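Local coordinates for protein BlEst2 (Bacillus licheniformis, PDB 6WPX) that probably hydrolyses ester bonds as a secreted lipase or esterase, captured here in its propeptide form, whose C-terminal domain is autoinhibitory, at residues 125-129 with 130-134. Numbering follows the deposited sequence.
Sequences SQSAL and IHHNA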
loop_
_atom_site.group_PDB
_atom_site.type_symbol
_atom_site.label_atom_id
_atom_site.label_comp_id
_atom_site.label_asym_id
_atom_site.label_seq_id
_atom_site.Cartn_x
_atom_site.Cartn_y
_atom_site.Cartn_z
ATOM N N SER A 125 -11.943 -5.254 10.090
ATOM C CA SER A 125 -13.251 -4.818 10.576
ATOM C C SER A 125 -14.369 -5.345 9.720
ATOM O O SER A 125 -15.323 -5.909 10.260
ATOM C CB SER A 125 -13.315 -3.299 10.682
ATOM O OG SER A 125 -12.461 -2.914 11.743
ATOM N N GLN A 126 -14.249 -5.195 8.391
ATOM C CA GLN A 126 -15.267 -5.679 7.450
ATOM C C GLN A 126 -15.372 -7.152 7.497
ATOM O O GLN A 126 -16.478 -7.668 7.447
ATOM C CB GLN A 126 -14.964 -5.271 6.017
ATOM C CG GLN A 126 -15.594 -3.986 5.609
ATOM C CD GLN A 126 -15.832 -3.978 4.119
ATOM O OE1 GLN A 126 -14.948 -4.318 3.335
ATOM N NE2 GLN A 126 -17.011 -3.549 3.696
ATOM N N SER A 127 -14.226 -7.840 7.568
ATOM C CA SER A 127 -14.199 -9.290 7.667
ATOM C C SER A 127 -14.951 -9.722 8.928
ATOM O O SER A 127 -15.780 -10.623 8.842
ATOM C CB SER A 127 -12.763 -9.794 7.705
ATOM O OG SER A 127 -12.760 -11.177 8.003
ATOM N N ALA A 128 -14.673 -9.076 10.090
ATOM C CA ALA A 128 -15.354 -9.391 11.348
ATOM C C ALA A 128 -16.854 -9.264 11.164
ATOM O O ALA A 128 -17.580 -10.205 11.463
ATOM C CB ALA A 128 -14.898 -8.448 12.464
ATOM N N LEU A 129 -17.315 -8.149 10.608
ATOM C CA LEU A 129 -18.754 -7.911 10.457
ATOM C C LEU A 129 -19.449 -8.767 9.420
ATOM O O LEU A 129 -20.516 -9.303 9.696
ATOM C CB LEU A 129 -18.997 -6.431 10.165
ATOM C CG LEU A 129 -19.204 -5.553 11.399
ATOM C CD1 LEU A 129 -17.962 -5.427 12.212
ATOM C CD2 LEU A 129 -19.615 -4.196 10.996
ATOM N N ILE A 130 -18.867 -8.858 8.217
ATOM C CA ILE A 130 -19.495 -9.559 7.109
ATOM C C ILE A 130 -19.246 -11.075 7.128
ATOM O O ILE A 130 -20.196 -11.841 7.066
ATOM C CB ILE A 130 -19.066 -8.875 5.779
ATOM C CG1 ILE A 130 -19.703 -7.449 5.696
ATOM C CG2 ILE A 130 -19.407 -9.759 4.549
ATOM C CD1 ILE A 130 -19.102 -6.468 4.724
ATOM N N HIS A 131 -17.995 -11.503 7.202
ATOM C CA HIS A 131 -17.642 -12.919 7.139
ATOM C C HIS A 131 -17.636 -13.619 8.511
ATOM O O HIS A 131 -17.626 -14.848 8.562
ATOM C CB HIS A 131 -16.313 -13.093 6.390
ATOM C CG HIS A 131 -16.335 -12.477 5.021
ATOM N ND1 HIS A 131 -17.171 -12.955 4.026
ATOM C CD2 HIS A 131 -15.643 -11.423 4.536
ATOM C CE1 HIS A 131 -16.935 -12.209 2.962
ATOM N NE2 HIS A 131 -16.025 -11.273 3.219
ATOM N N HIS A 132 -17.687 -12.857 9.619
ATOM C CA HIS A 132 -17.699 -13.475 10.956
ATOM C C HIS A 132 -18.862 -12.996 11.783
ATOM O O HIS A 132 -18.832 -13.076 13.010
ATOM C CB HIS A 132 -16.345 -13.304 11.666
ATOM C CG HIS A 132 -15.243 -13.977 10.928
ATOM N ND1 HIS A 132 -14.515 -13.307 9.961
ATOM C CD2 HIS A 132 -14.844 -15.266 10.963
ATOM C CE1 HIS A 132 -13.682 -14.205 9.461
ATOM N NE2 HIS A 132 -13.831 -15.387 10.050
ATOM N N ASN A 133 -19.886 -12.461 11.099
ATOM C CA ASN A 133 -21.182 -12.026 11.651
ATOM C C ASN A 133 -21.116 -11.079 12.870
ATOM O O ASN A 133 -22.028 -11.094 13.704
ATOM C CB ASN A 133 -22.034 -13.269 11.982
ATOM C CG ASN A 133 -22.114 -14.237 10.836
ATOM O OD1 ASN A 133 -22.589 -13.903 9.751
ATOM N ND2 ASN A 133 -21.579 -15.428 11.027
ATOM N N ALA A 134 -20.050 -10.249 12.964
ATOM C CA ALA A 134 -19.931 -9.276 14.062
ATOM C C ALA A 134 -20.874 -8.074 13.907
ATOM O O ALA A 134 -20.954 -7.249 14.823
ATOM C CB ALA A 134 -18.495 -8.799 14.211
#
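Ser127 and His132 meet where helix 121-131 runs out. The Ser127 carbonyl oxygen draws two weak backbone bonds, from the amides of His131 and His132, and a better aligned one from the imidazole: His132 ND1 lies 3.2 Å from Ser127 O, with 151° at the hydrogen. That nitrogen sits well above the carbonyl plane, and the ring meets the Ser127 backbone with its edge. With CG anti to the carbonyl carbon (chi1 -62°), the His132 ring folds back along the helix, bringing ND1 over this carbonyl. Ser127 OG lies 3.5 Å from His132 CE1 and is bonded to Met91 O. An alanine in place of His132 would probably leave Ser127 O with just its two weak amide donors and open a gap against Ala96 and Ala99 of helix 91-109.

One residue earlier in register, Ile130 is still in regular helix, its N bonded to Gln126 O at 2.8 Å and 167°. Its CD1 packs alongside the Gln126 amide, 3.7 Å from NE2, while the polar end of Gln126 is held by Arg188 and Tyr243.

Beyond His132 the chain bends back at Asn133, whose CA makes a CA-H...O contact of 3.4 Å with Leu129 O. Ala134 N then reaches Ala128 O at 2.9 Å, an oxygen that also takes a weak bond from His132 N. Leu129 CD1 settles 4.0 Å from Ala134 CB, which is equally close to Ala128 CB. Ala134 also touches Ala99, while Leu129 rests on Thr200.

In this alpha/beta-hydrolase-like beta-alpha-beta unit, two carbonyls of the last turn before strand 138-144, those of Ser127 and Ala128, are thus taken up partly by an imidazole and a returning amide; the straighter imidazole bond probably offsets the poorly angled amides where the helix stops.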